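Local atomic coordinates of beta-L-arabinobiosidase (Bacteroides thetaiotaomicron, PDB entry 5MQR), a protein that probably hydrolyses glycosidic bonds of complex plant pectin, as a beta-L-arabinobiosidase with an N-terminal beta propeller. Residues A[54-59]-A[87-92]; A[70-75]-A[102-107]; A[81-86]-A[161-166]; A[106-111]-A[117-122]; A[391-394]-A[398-401]. One frame throughout, in Å; residues are numbered along the deposited sequence.

In the fold
Four of the five contacts gather round the four-stranded antiparallel sheet of strands 74-83, 86-94, 104-110 and 120-123. Interaction 4 is the hairpin at its outer edge, held mainly by backbone hydrogen bonds, with half its residues buried and the rest largely exposed. Interaction 2, partly exposed, spans the same sheet at one end by laying an indole against an amide. The other contacts of this sheet run between sheets: interaction 1 is a fully buried apolar meeting with strand 52-57, whereas interaction 3, toward strand 163-170, adds an indole N-H bond and a water. Interaction 5 is the buried hairpin whose strand 397-403 pairs with strand 52-57; its aromatic rings and buried hydroxyls lie next to interaction 1.

Interaction 1 of 5, residues A[54-59]-A[87-92]; sequences IQLVRA and FYYQYL
Leu56 lays its CD2 methyl over one face of the Tyr89 ring, off its centre toward the rim, with CD2 only 3.3 Å from Tyr89 CD2. The methyl stands 3.5 Å from the ring centroid and 21° off the normal, a CH-pi contact in which a branched aliphatic end suits a flat, electron-rich surface. Tyr89 holds CG opposite its backbone N (chi1 -171°), which carries the ring toward strand 52-57 and on to strand 397-403, where its hydroxyl is hydrogen-bonded to Trp399 O. The ring is thus held at its hydroxyl and covered on one face by Leu56. Val57, next in the chain, meets Tyr91 from the opposite direction: its CG2 lies 3.7 Å from Tyr91 OH and 3.8 Å from Tyr91 CE1, and CG1 also nears the hydroxyl. With a leucine here in place of Tyr89, lacking both ring and hydroxyl, Leu56 CD2 would probably lose the flat surface it rests on and Trp399 O this donor. Leu56 and Val57 both face Met398 on the adjoining strand 397-403, a classic beta bulge, which is consistent with two successive side chains pointing at strand 86-94. No hydrogen bond joins the two segments; the contact is apolar packing between the faces of two neighbouring sheets, the arrangement of adjacent blades in a beta propeller, consistent with the family of this region.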
# COMPACT_ATOMS: atom_id res chain seq x y z
N ILE A 54 17.58 5.92 -16.24
CA ILE A 54 18.82 5.43 -16.83
C ILE A 54 19.06 6.10 -18.18
O ILE A 54 18.26 5.96 -19.11
CB ILE A 54 18.77 3.90 -17.06
CG1 ILE A 54 18.42 3.17 -15.76
CG2 ILE A 54 20.10 3.39 -17.60
CD1 ILE A 54 19.40 3.37 -14.61
N GLN A 55 20.18 6.83 -18.30
CA GLN A 55 20.56 7.42 -19.56
C GLN A 55 21.21 6.37 -20.47
O GLN A 55 22.13 5.66 -20.07
CB GLN A 55 21.49 8.61 -19.35
CG GLN A 55 21.65 9.54 -20.53
CD GLN A 55 22.59 10.69 -20.21
OE1 GLN A 55 23.73 10.46 -19.79
NE2 GLN A 55 22.13 11.91 -20.37
N LEU A 56 20.72 6.31 -21.69
CA LEU A 56 21.18 5.37 -22.68
C LEU A 56 22.18 6.00 -23.64
O LEU A 56 23.17 5.37 -23.96
CB LEU A 56 19.98 4.84 -23.47
CG LEU A 56 19.33 3.58 -22.94
CD1 LEU A 56 18.89 3.78 -21.51
CD2 LEU A 56 18.17 3.16 -23.81
N VAL A 57 21.88 7.21 -24.13
CA VAL A 57 22.74 7.92 -25.09
C VAL A 57 23.00 9.36 -24.63
O VAL A 57 22.07 10.11 -24.36
CB VAL A 57 22.11 7.96 -26.50
CG1 VAL A 57 23.07 8.61 -27.47
CG2 VAL A 57 21.72 6.55 -26.98
N ARG A 58 24.28 9.71 -24.52
CA ARG A 58 24.72 11.05 -24.14
C ARG A 58 25.38 11.68 -25.33
O ARG A 58 26.50 11.31 -25.68
CB ARG A 58 25.70 11.01 -22.95
CG ARG A 58 26.12 12.37 -22.41
CD ARG A 58 27.24 12.27 -21.39
NE ARG A 58 27.46 13.61 -20.80
CZ ARG A 58 28.08 14.62 -21.41
NH1 ARG A 58 28.62 14.45 -22.61
NH2 ARG A 58 28.18 15.81 -20.80
N ALA A 59 24.70 12.64 -25.95
CA ALA A 59 25.20 13.29 -27.18
C ALA A 59 26.56 13.94 -26.94
O ALA A 59 26.77 14.57 -25.90
CB ALA A 59 24.21 14.33 -27.68
N PHE A 87 15.10 -5.94 -24.45
CA PHE A 87 14.54 -4.67 -24.86
C PHE A 87 15.12 -4.27 -26.21
O PHE A 87 16.30 -4.48 -26.45
CB PHE A 87 14.85 -3.56 -23.88
CG PHE A 87 14.23 -3.73 -22.53
CD1 PHE A 87 14.92 -4.39 -21.51
CD2 PHE A 87 12.98 -3.20 -22.26
CE1 PHE A 87 14.36 -4.51 -20.25
CE2 PHE A 87 12.41 -3.32 -21.02
CZ PHE A 87 13.09 -3.98 -20.01
N TYR A 88 14.28 -3.69 -27.06
CA TYR A 88 14.70 -3.04 -28.29
C TYR A 88 14.21 -1.60 -28.23
O TYR A 88 13.01 -1.33 -28.00
CB TYR A 88 14.13 -3.78 -29.49
CG TYR A 88 14.79 -5.13 -29.67
CD1 TYR A 88 14.34 -6.23 -28.97
CD2 TYR A 88 15.89 -5.28 -30.50
CE1 TYR A 88 14.97 -7.45 -29.10
CE2 TYR A 88 16.53 -6.51 -30.64
CZ TYR A 88 16.06 -7.59 -29.93
OH TYR A 88 16.66 -8.83 -30.04
N TYR A 89 15.16 -0.68 -28.45
CA TYR A 89 15.00 0.76 -28.25
C TYR A 89 15.42 1.40 -29.58
O TYR A 89 16.57 1.27 -30.01
CB TYR A 89 15.91 1.20 -27.11
CG TYR A 89 15.74 2.62 -26.61
CD1 TYR A 89 16.14 3.70 -27.38
CD2 TYR A 89 15.22 2.87 -25.34
CE1 TYR A 89 16.00 4.99 -26.92
CE2 TYR A 89 15.09 4.17 -24.86
CZ TYR A 89 15.48 5.22 -25.66
OH TYR A 89 15.34 6.52 -25.24
N GLN A 90 14.46 2.06 -30.22
CA GLN A 90 14.64 2.71 -31.53
C GLN A 90 14.56 4.21 -31.28
O GLN A 90 13.77 4.64 -30.46
CB GLN A 90 13.52 2.30 -32.47
CG GLN A 90 13.76 2.60 -33.91
CD GLN A 90 12.49 2.80 -34.75
OE1 GLN A 90 11.69 3.68 -34.46
NE2 GLN A 90 12.33 2.00 -35.80
N TYR A 91 15.39 4.99 -31.96
CA TYR A 91 15.28 6.44 -31.92
C TYR A 91 15.79 7.05 -33.22
O TYR A 91 16.48 6.41 -33.99
CB TYR A 91 15.98 7.04 -30.68
CG TYR A 91 17.49 7.04 -30.67
CD1 TYR A 91 18.21 5.96 -30.16
CD2 TYR A 91 18.20 8.14 -31.14
CE1 TYR A 91 19.60 5.96 -30.13
CE2 TYR A 91 19.60 8.16 -31.13
CZ TYR A 91 20.29 7.07 -30.64
OH TYR A 91 21.66 7.10 -30.61
N LEU A 92 15.42 8.30 -33.46
CA LEU A 92 15.87 8.98 -34.65
C LEU A 92 16.78 10.14 -34.35
O LEU A 92 16.77 10.68 -33.26
CB LEU A 92 14.73 9.39 -35.55
CG LEU A 92 13.71 10.40 -35.08
CD1 LEU A 92 14.11 11.83 -35.44
CD2 LEU A 92 12.38 10.00 -35.75

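Interaction 2 of 5, residues A[70-75]-A[102-107]; sequences NGWTYN and PSQTFL
Trp72 turns its CG away from its own carbonyl carbon (chi1 -68°), while Gln104 places CG between its backbone N and carbonyl carbon (chi1 64°) and follows an extended course beyond CG that carries the amide over the indole. The two side chains cross at about a right angle, yet their flat groups lie almost parallel, with planes 13° apart. The amide covers the outer part of the six-membered ring: Gln104 CD is 3.4 Å from Trp72 CH2, and Gln104 NE2 sits 3.6 Å above the indole plane, toward the rim. A glutamine suits this place because its planar amide can lie flat on an aromatic surface while its long aliphatic stem reaches there; Gln104 CG adds a contact of 3.6 Å to Trp72 CZ3. In the antiparallel sheet of the N-terminal beta-propeller region, Trp72 lies in the loop leading into strand 74-83 and Gln104 opens strand 104-110; strand 86-94 runs between those two strands, and the indole reaches past its end, touching Pro95 in the loop beyond. Pro102, which follows a cis peptide bond, closes in at the far corner of the indole, its CG 4.0 Å from Trp72 CH2, and the CA of Ser103 comes to the ring edge. At the other end of Trp72 the backbone is tied down: Asn75 ND2 donates to Trp72 O over 3.0 Å; ND2 comes from above the carbonyl plane, and the oxygen lies close to the plane of the Asn75 amide. Asn75 ND2 also bonds the carbonyl oxygen of Glu396.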
# COMPACT_ATOMS: atom_id res chain seq x y z
N ASN A 70 27.87 8.50 -33.03
CA ASN A 70 28.92 9.21 -33.80
C ASN A 70 28.72 10.72 -33.87
O ASN A 70 28.87 11.33 -34.93
CB ASN A 70 29.12 8.58 -35.18
CG ASN A 70 29.71 7.19 -35.09
OD1 ASN A 70 29.04 6.20 -35.42
ND2 ASN A 70 30.98 7.08 -34.58
N GLY A 71 28.39 11.31 -32.72
CA GLY A 71 28.42 12.75 -32.54
C GLY A 71 27.20 13.53 -32.95
O GLY A 71 27.22 14.76 -32.92
N TRP A 72 26.13 12.84 -33.33
CA TRP A 72 24.89 13.54 -33.68
C TRP A 72 24.22 14.04 -32.38
O TRP A 72 24.17 13.31 -31.38
CB TRP A 72 23.99 12.60 -34.48
CG TRP A 72 24.53 12.26 -35.84
CD1 TRP A 72 25.83 12.20 -36.22
CD2 TRP A 72 23.77 11.89 -37.00
NE1 TRP A 72 25.94 11.85 -37.53
CE2 TRP A 72 24.69 11.66 -38.04
CE3 TRP A 72 22.41 11.77 -37.27
CZ2 TRP A 72 24.28 11.31 -39.33
CZ3 TRP A 72 22.02 11.44 -38.55
CH2 TRP A 72 22.94 11.21 -39.56
N THR A 73 23.77 15.30 -32.39
CA THR A 73 23.26 15.95 -31.18
C THR A 73 21.76 16.29 -31.17
O THR A 73 21.28 16.82 -30.18
CB THR A 73 24.05 17.22 -30.84
OG1 THR A 73 23.81 18.21 -31.84
CG2 THR A 73 25.55 16.90 -30.75
N TYR A 74 21.05 15.98 -32.26
CA TYR A 74 19.59 15.90 -32.26
C TYR A 74 19.21 14.44 -32.24
O TYR A 74 19.42 13.73 -33.21
CB TYR A 74 18.98 16.58 -33.50
CG TYR A 74 17.47 16.43 -33.57
CD1 TYR A 74 16.64 17.27 -32.85
CD2 TYR A 74 16.87 15.43 -34.34
CE1 TYR A 74 15.27 17.14 -32.90
CE2 TYR A 74 15.50 15.29 -34.39
CZ TYR A 74 14.70 16.14 -33.66
OH TYR A 74 13.33 16.01 -33.70
N ASN A 75 18.64 14.00 -31.11
CA ASN A 75 18.25 12.62 -30.90
C ASN A 75 16.88 12.66 -30.21
O ASN A 75 16.75 13.29 -29.16
CB ASN A 75 19.27 11.90 -30.01
CG ASN A 75 20.70 11.94 -30.57
OD1 ASN A 75 21.03 11.19 -31.51
ND2 ASN A 75 21.56 12.80 -30.00
N PRO A 102 21.50 15.33 -42.67
CA PRO A 102 20.89 14.01 -42.82
C PRO A 102 20.12 13.53 -41.59
O PRO A 102 20.07 14.21 -40.57
CB PRO A 102 22.09 13.09 -43.15
CG PRO A 102 23.28 13.80 -42.59
CD PRO A 102 22.97 15.27 -42.67
N SER A 103 19.51 12.36 -41.72
CA SER A 103 18.56 11.87 -40.75
C SER A 103 18.51 10.37 -40.88
O SER A 103 18.49 9.84 -42.01
CB SER A 103 17.18 12.48 -41.03
OG SER A 103 16.24 12.20 -40.01
N GLN A 104 18.47 9.68 -39.75
CA GLN A 104 18.45 8.23 -39.74
C GLN A 104 17.84 7.72 -38.46
O GLN A 104 17.58 8.51 -37.55
CB GLN A 104 19.86 7.68 -39.87
CG GLN A 104 20.76 8.03 -38.70
CD GLN A 104 22.23 7.90 -39.02
OE1 GLN A 104 22.64 7.79 -40.18
NE2 GLN A 104 23.05 7.90 -37.98
N THR A 105 17.64 6.40 -38.39
CA THR A 105 17.07 5.74 -37.23
C THR A 105 18.06 4.73 -36.65
O THR A 105 18.64 3.94 -37.38
CB THR A 105 15.75 5.05 -37.64
OG1 THR A 105 14.85 6.05 -38.13
CG2 THR A 105 15.10 4.24 -36.46
N PHE A 106 18.23 4.79 -35.33
CA PHE A 106 19.16 3.95 -34.56
C PHE A 106 18.40 2.86 -33.81
O PHE A 106 17.23 3.04 -33.46
CB PHE A 106 19.90 4.77 -33.52
CG PHE A 106 21.03 5.60 -34.06
CD1 PHE A 106 22.19 4.99 -34.53
CD2 PHE A 106 20.99 6.98 -34.00
CE1 PHE A 106 23.28 5.76 -34.97
CE2 PHE A 106 22.05 7.75 -34.42
CZ PHE A 106 23.21 7.14 -34.91
N LEU A 107 19.08 1.74 -33.56
CA LEU A 107 18.58 0.66 -32.70
C LEU A 107 19.61 0.23 -31.66
O LEU A 107 20.81 0.09 -31.98
CB LEU A 107 18.22 -0.57 -33.52
CG LEU A 107 17.55 -1.75 -32.81
CD1 LEU A 107 16.10 -1.41 -32.48
CD2 LEU A 107 17.63 -2.99 -33.66

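Interaction 3 of 5, residues A[81-86]-A[161-166]; sequences AYWNGQ and GRLITM
Trp83 meets Leu163 from its first side-chain carbon onward: CB stands 4.0 Å from Leu163 CD2, and CG is equally near to that methyl and to Leu163 CB. With CG opposite the backbone N (chi1 -176°), the indole swings out toward strand 163-170. Its fused carbons CD2 and CE2 lie under Leu163 CB, which is poised over the centre of the six-membered ring, 3.7 Å from the centroid, in a CH-pi contact; farther along, CE3 meets Leu163 CD2 at 3.7 Å. Over the opposite face, Asn84 ND2 comes from the type I' turn that Trp83 opens. At the polar edge NE1 donates to Gly161 O over 2.9 Å, the acceptor lying in the ring plane, and CZ2 passes the same oxygen. Gly161 O also accepts a bond from a water, which is weakly bonded to Asn84 ND2. Tryptophan suits the place because one group offers both a broad apolar face and a donor at its rim. The indole thus joins the hairpin end of strands 74-83 and 86-94 to the start of strand 163-170; Leu163 packs on Val157 and Ile192 of the flanking strands, while helix 226-236 lies against the neighbouring side chains Arg162 and Ile164.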
# COMPACT_ATOMS: atom_id res chain seq x y z
N ALA A 81 10.23 -1.95 -27.64
CA ALA A 81 9.64 -3.29 -27.64
C ALA A 81 10.47 -4.23 -26.74
O ALA A 81 11.57 -3.87 -26.33
CB ALA A 81 9.52 -3.83 -29.04
N TYR A 82 9.89 -5.39 -26.41
CA TYR A 82 10.58 -6.44 -25.67
C TYR A 82 10.38 -7.77 -26.37
O TYR A 82 9.25 -8.20 -26.56
CB TYR A 82 10.05 -6.50 -24.23
CG TYR A 82 10.79 -7.44 -23.31
CD1 TYR A 82 11.91 -7.02 -22.61
CD2 TYR A 82 10.34 -8.76 -23.12
CE1 TYR A 82 12.58 -7.88 -21.74
CE2 TYR A 82 11.01 -9.64 -22.26
CZ TYR A 82 12.14 -9.21 -21.58
OH TYR A 82 12.80 -10.06 -20.73
N TRP A 83 11.46 -8.42 -26.75
CA TRP A 83 11.38 -9.58 -27.62
C TRP A 83 12.54 -10.50 -27.35
O TRP A 83 13.67 -10.05 -27.28
CB TRP A 83 11.47 -9.09 -29.06
CG TRP A 83 11.31 -10.13 -30.08
CD1 TRP A 83 10.16 -10.78 -30.40
CD2 TRP A 83 12.32 -10.64 -30.95
NE1 TRP A 83 10.39 -11.67 -31.42
CE2 TRP A 83 11.71 -11.59 -31.78
CE3 TRP A 83 13.68 -10.38 -31.11
CZ2 TRP A 83 12.42 -12.31 -32.77
CZ3 TRP A 83 14.40 -11.07 -32.09
CH2 TRP A 83 13.77 -12.03 -32.91
N ASN A 84 12.26 -11.79 -27.24
CA ASN A 84 13.28 -12.79 -26.96
C ASN A 84 14.18 -12.48 -25.77
O ASN A 84 15.41 -12.57 -25.87
CB ASN A 84 14.11 -13.07 -28.21
CG ASN A 84 13.74 -14.37 -28.82
OD1 ASN A 84 14.41 -15.39 -28.60
ND2 ASN A 84 12.60 -14.38 -29.51
N GLY A 85 13.55 -12.07 -24.67
CA GLY A 85 14.25 -11.71 -23.46
C GLY A 85 15.03 -10.40 -23.52
O GLY A 85 15.83 -10.16 -22.63
N GLN A 86 14.80 -9.55 -24.51
CA GLN A 86 15.58 -8.30 -24.65
C GLN A 86 14.72 -7.10 -24.99
O GLN A 86 13.77 -7.23 -25.76
CB GLN A 86 16.66 -8.43 -25.74
CG GLN A 86 17.80 -9.34 -25.33
CD GLN A 86 18.85 -9.57 -26.40
OE1 GLN A 86 19.38 -10.67 -26.50
NE2 GLN A 86 19.17 -8.55 -27.18
N GLY A 161 5.90 -14.87 -34.13
CA GLY A 161 6.98 -14.47 -33.23
C GLY A 161 8.19 -13.76 -33.84
O GLY A 161 9.22 -13.68 -33.18
N ARG A 162 8.07 -13.25 -35.07
CA ARG A 162 9.11 -12.41 -35.69
C ARG A 162 9.03 -10.93 -35.27
O ARG A 162 7.95 -10.39 -34.97
CB ARG A 162 9.07 -12.53 -37.20
CG ARG A 162 9.44 -13.94 -37.69
CD ARG A 162 9.16 -14.08 -39.17
NE ARG A 162 9.73 -15.29 -39.75
CZ ARG A 162 10.64 -15.34 -40.73
NH1 ARG A 162 11.15 -14.25 -41.30
NH2 ARG A 162 11.04 -16.52 -41.18
N LEU A 163 10.19 -10.27 -35.22
CA LEU A 163 10.25 -8.88 -34.82
C LEU A 163 10.47 -8.05 -36.05
O LEU A 163 11.47 -8.22 -36.71
CB LEU A 163 11.36 -8.62 -33.80
CG LEU A 163 11.50 -7.17 -33.30
CD1 LEU A 163 10.22 -6.62 -32.68
CD2 LEU A 163 12.61 -7.07 -32.27
N ILE A 164 9.53 -7.16 -36.36
CA ILE A 164 9.69 -6.21 -37.47
C ILE A 164 9.90 -4.82 -36.87
O ILE A 164 9.20 -4.43 -35.92
CB ILE A 164 8.46 -6.20 -38.41
CG1 ILE A 164 8.03 -7.63 -38.81
CG2 ILE A 164 8.73 -5.38 -39.67
CD1 ILE A 164 9.08 -8.47 -39.49
N THR A 165 10.87 -4.09 -37.40
CA THR A 165 11.04 -2.68 -37.04
C THR A 165 10.75 -1.85 -38.29
O THR A 165 10.92 -2.32 -39.41
CB THR A 165 12.42 -2.38 -36.41
OG1 THR A 165 12.45 -1.04 -35.91
CG2 THR A 165 13.55 -2.60 -37.41
N MSE A 166 10.25 -0.63 -38.09
CA MSE A 166 9.77 0.20 -39.21
C MSE A 166 10.07 1.65 -38.99
O MSE A 166 10.19 2.12 -37.85
CB MSE A 166 8.27 0.01 -39.50
CG MSE A 166 7.40 0.28 -38.27
SE MSE A 166 5.49 -0.18 -38.57
CE MSE A 166 5.35 -1.65 -37.27
O HOH W 1 10.44 -15.29 -31.38

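Interaction 4 of 5, residues A[106-111]-A[117-122]; sequences FLMTSK and TNPEIV
Phe106 and Pro119 cross at a slant, Pro119 CB lying 3.5 Å from Phe106 CD1. Ile121 approaches the same ring farther out, its CG1 3.7 Å from Phe106 CE1; Phe106 and Ile121 form an antiparallel non-hydrogen-bonded pair with side chains on one face of the sheet. Next comes Leu107 opposite Glu120, a hydrogen-bonded pair on the other face, where Leu107 CB rests against Val122 CB at 3.9 Å. Leu107 N and Glu120 N each donate to the other's carbonyl oxygen, both over 2.8 Å. Proline's lack of an N-H suits Pro119, where the selenomethionine Met108 packs CG against its ring and the strand has not yet begun. Beyond it the threonines take over: the first torsion of Thr117 (chi1 58°) sets OG1 between its backbone N and carbonyl carbon, where it accepts the N-H of Thr109 over 3.0 Å, while Thr117 N donates to Thr109 O over 2.9 Å. Thr109 OG1 itself is bonded to Phe87 O. A water also touches Thr117 OG1 and Asn118 O. The chemistry implies a hairpin whose one face is apolar, with Phe106 against Pro119 and Ile121, and whose polar end substitutes a hydroxyl for a strand carbonyl.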
# COMPACT_ATOMS: atom_id res chain seq x y z
N PHE A 106 18.23 4.79 -35.33
CA PHE A 106 19.16 3.95 -34.56
C PHE A 106 18.40 2.86 -33.81
O PHE A 106 17.23 3.04 -33.46
CB PHE A 106 19.90 4.77 -33.52
CG PHE A 106 21.03 5.60 -34.06
CD1 PHE A 106 22.19 4.99 -34.53
CD2 PHE A 106 20.99 6.98 -34.00
CE1 PHE A 106 23.28 5.76 -34.97
CE2 PHE A 106 22.05 7.75 -34.42
CZ PHE A 106 23.21 7.14 -34.91
N LEU A 107 19.08 1.74 -33.56
CA LEU A 107 18.58 0.66 -32.70
C LEU A 107 19.61 0.23 -31.66
O LEU A 107 20.81 0.09 -31.98
CB LEU A 107 18.22 -0.57 -33.52
CG LEU A 107 17.55 -1.75 -32.81
CD1 LEU A 107 16.10 -1.41 -32.48
CD2 LEU A 107 17.63 -2.99 -33.66
N MSE A 108 19.12 -0.05 -30.45
CA MSE A 108 19.92 -0.54 -29.34
C MSE A 108 19.14 -1.61 -28.62
O MSE A 108 17.91 -1.56 -28.55
CB MSE A 108 20.04 0.52 -28.26
CG MSE A 108 20.81 1.74 -28.67
SE MSE A 108 20.45 3.15 -27.36
CE MSE A 108 21.91 2.69 -26.12
N THR A 109 19.87 -2.52 -27.98
CA THR A 109 19.25 -3.63 -27.28
C THR A 109 19.89 -3.88 -25.90
O THR A 109 21.00 -3.45 -25.65
CB THR A 109 19.21 -4.88 -28.18
OG1 THR A 109 18.36 -5.86 -27.57
CG2 THR A 109 20.58 -5.48 -28.41
N SER A 110 19.13 -4.53 -25.00
CA SER A 110 19.57 -4.83 -23.62
C SER A 110 18.86 -6.07 -23.07
O SER A 110 17.66 -6.23 -23.26
CB SER A 110 19.28 -3.62 -22.73
OG SER A 110 19.69 -3.80 -21.38
N LYS A 111 19.60 -6.95 -22.39
CA LYS A 111 18.99 -8.06 -21.64
C LYS A 111 18.22 -7.58 -20.40
O LYS A 111 17.15 -8.10 -20.10
CB LYS A 111 20.03 -9.10 -21.22
CG LYS A 111 20.68 -9.82 -22.40
CD LYS A 111 22.11 -10.32 -22.11
CE LYS A 111 23.12 -9.86 -23.18
NZ LYS A 111 24.38 -10.66 -23.17
N THR A 117 23.68 -2.33 -25.79
CA THR A 117 24.60 -2.29 -26.92
C THR A 117 24.66 -0.86 -27.48
O THR A 117 23.79 -0.01 -27.18
CB THR A 117 24.12 -3.21 -28.05
OG1 THR A 117 22.81 -2.82 -28.45
CG2 THR A 117 24.10 -4.68 -27.58
N ASN A 118 25.67 -0.61 -28.29
CA ASN A 118 25.78 0.66 -28.98
C ASN A 118 24.67 0.87 -30.02
O ASN A 118 24.21 -0.10 -30.63
CB ASN A 118 27.17 0.80 -29.64
CG ASN A 118 28.30 0.87 -28.61
OD1 ASN A 118 28.14 1.38 -27.49
ND2 ASN A 118 29.45 0.36 -28.98
N PRO A 119 24.22 2.13 -30.21
CA PRO A 119 23.27 2.43 -31.29
C PRO A 119 23.84 1.93 -32.59
O PRO A 119 25.01 2.16 -32.87
CB PRO A 119 23.18 3.95 -31.31
CG PRO A 119 23.63 4.38 -29.97
CD PRO A 119 24.51 3.31 -29.39
N GLU A 120 23.02 1.24 -33.35
CA GLU A 120 23.37 0.67 -34.61
C GLU A 120 22.41 1.32 -35.61
O GLU A 120 21.21 1.37 -35.34
CB GLU A 120 23.12 -0.84 -34.51
CG GLU A 120 24.21 -1.74 -35.03
CD GLU A 120 23.78 -3.21 -35.05
OE1 GLU A 120 23.29 -3.70 -34.01
OE2 GLU A 120 23.93 -3.86 -36.11
N ILE A 121 22.90 1.80 -36.75
CA ILE A 121 22.00 2.39 -37.76
C ILE A 121 21.11 1.28 -38.33
O ILE A 121 21.62 0.30 -38.89
CB ILE A 121 22.77 3.11 -38.89
CG1 ILE A 121 23.57 4.31 -38.33
CG2 ILE A 121 21.81 3.61 -39.97
CD1 ILE A 121 24.72 4.75 -39.21
N VAL A 122 19.80 1.43 -38.18
CA VAL A 122 18.84 0.40 -38.59
C VAL A 122 18.07 0.83 -39.85
O VAL A 122 17.74 -0.00 -40.68
CB VAL A 122 17.94 -0.05 -37.40
CG1 VAL A 122 16.99 1.05 -36.94
CG2 VAL A 122 17.19 -1.32 -37.74
O HOH W 2 22.77 -2.33 -30.99

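Interaction 5 of 5, residues A[391-394]-A[398-401]; sequences YSVN and MWIS
A beta hairpin, strands 387-393 and 397-403, forms this contact, and strand 52-57 from the start of the chain joins the hairpin at its second strand; such pairing of an early strand with late ones is how beta propellers are commonly closed, consistent with this fold. Tyr391 and Trp399 are a hydrogen-bonded antiparallel pair: Trp399 N donates to Tyr391 O over 3.0 Å, and Tyr391 N to Trp399 O over a longer 3.3 Å. Their side chains share one face of the sheet. Trp399 CB stands over the Tyr391 ring, 3.8 Å from its centroid, in a CH-pi contact, while the indole itself is slid aside; the planes are only 11° apart but barely overlap. Tyr391 adopts chi1 55°, CG lodged between the backbone N and the carbonyl carbon, which lays the ring back across the neighbouring strand and brings its hydroxyl to Ser401. There Tyr391 OH and Ser401 OG are 2.6 Å apart, a hydrogen bond in which either may donate. Each has a further partner, His352 ND1 for the tyrosine and Asn53 ND2 for the serine, so neither buried hydroxyl depends on the other alone; the short Ser401 side chain suits a place at the ring edge. A phenylalanine in place of Tyr391, without the hydroxyl, would probably leave His352 ND1 without this partner and Ser401 OG with one bond fewer. On the other face the selenomethionine Met398 bends its chain so that SE meets Ser392 CB at 3.8 Å. Val393, on the same side as the indole, brings CG2 to 3.3 Å from Trp399 CD1.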
# COMPACT_ATOMS: atom_id res chain seq x y z
N TYR A 391 12.02 7.88 -23.46
CA TYR A 391 11.84 9.33 -23.66
C TYR A 391 13.20 9.98 -23.98
O TYR A 391 14.24 9.38 -23.75
CB TYR A 391 11.22 9.99 -22.42
CG TYR A 391 11.95 9.77 -21.12
CD1 TYR A 391 11.76 8.60 -20.39
CD2 TYR A 391 12.79 10.75 -20.57
CE1 TYR A 391 12.41 8.39 -19.18
CE2 TYR A 391 13.45 10.54 -19.35
CZ TYR A 391 13.25 9.34 -18.66
OH TYR A 391 13.87 9.09 -17.44
N SER A 392 13.18 11.18 -24.53
CA SER A 392 14.41 11.92 -24.75
C SER A 392 14.44 13.03 -23.72
O SER A 392 13.42 13.34 -23.11
CB SER A 392 14.48 12.47 -26.18
OG SER A 392 13.73 13.67 -26.36
N VAL A 393 15.61 13.59 -23.51
CA VAL A 393 15.72 14.80 -22.72
C VAL A 393 16.32 15.85 -23.63
O VAL A 393 17.40 15.63 -24.19
CB VAL A 393 16.57 14.60 -21.45
CG1 VAL A 393 16.89 15.94 -20.80
CG2 VAL A 393 15.83 13.67 -20.49
N ASN A 394 15.62 16.98 -23.75
CA ASN A 394 16.02 18.10 -24.63
C ASN A 394 16.10 17.76 -26.11
O ASN A 394 16.71 18.51 -26.86
CB ASN A 394 17.38 18.69 -24.19
CG ASN A 394 17.39 19.16 -22.76
OD1 ASN A 394 16.42 19.73 -22.28
ND2 ASN A 394 18.49 18.95 -22.09
N MSE A 398 19.15 10.33 -24.89
CA MSE A 398 18.13 9.27 -24.86
C MSE A 398 18.17 8.60 -23.51
O MSE A 398 19.25 8.29 -22.97
CB MSE A 398 18.30 8.26 -26.00
CG MSE A 398 18.42 8.85 -27.39
SE MSE A 398 17.01 10.15 -27.74
CE MSE A 398 15.49 8.92 -27.63
N TRP A 399 16.97 8.43 -22.94
CA TRP A 399 16.79 7.86 -21.61
C TRP A 399 15.74 6.74 -21.61
O TRP A 399 14.91 6.62 -22.53
CB TRP A 399 16.29 8.95 -20.65
CG TRP A 399 17.28 9.95 -20.25
CD1 TRP A 399 17.72 11.00 -20.98
CD2 TRP A 399 17.92 10.04 -18.98
NE1 TRP A 399 18.60 11.75 -20.25
CE2 TRP A 399 18.76 11.17 -19.02
CE3 TRP A 399 17.88 9.26 -17.82
CZ2 TRP A 399 19.56 11.55 -17.96
CZ3 TRP A 399 18.69 9.63 -16.75
CH2 TRP A 399 19.52 10.77 -16.83
N ILE A 400 15.79 5.94 -20.55
CA ILE A 400 14.70 5.02 -20.21
C ILE A 400 14.42 5.13 -18.69
O ILE A 400 15.30 5.48 -17.93
CB ILE A 400 15.01 3.56 -20.67
CG1 ILE A 400 13.73 2.77 -20.93
CG2 ILE A 400 15.94 2.82 -19.69
CD1 ILE A 400 13.93 1.44 -21.66
N SER A 401 13.19 4.88 -18.27
CA SER A 401 12.87 4.79 -16.85
C SER A 401 12.17 3.49 -16.58
O SER A 401 11.30 3.07 -17.32
CB SER A 401 12.02 5.97 -16.37
OG SER A 401 12.83 7.10 -16.04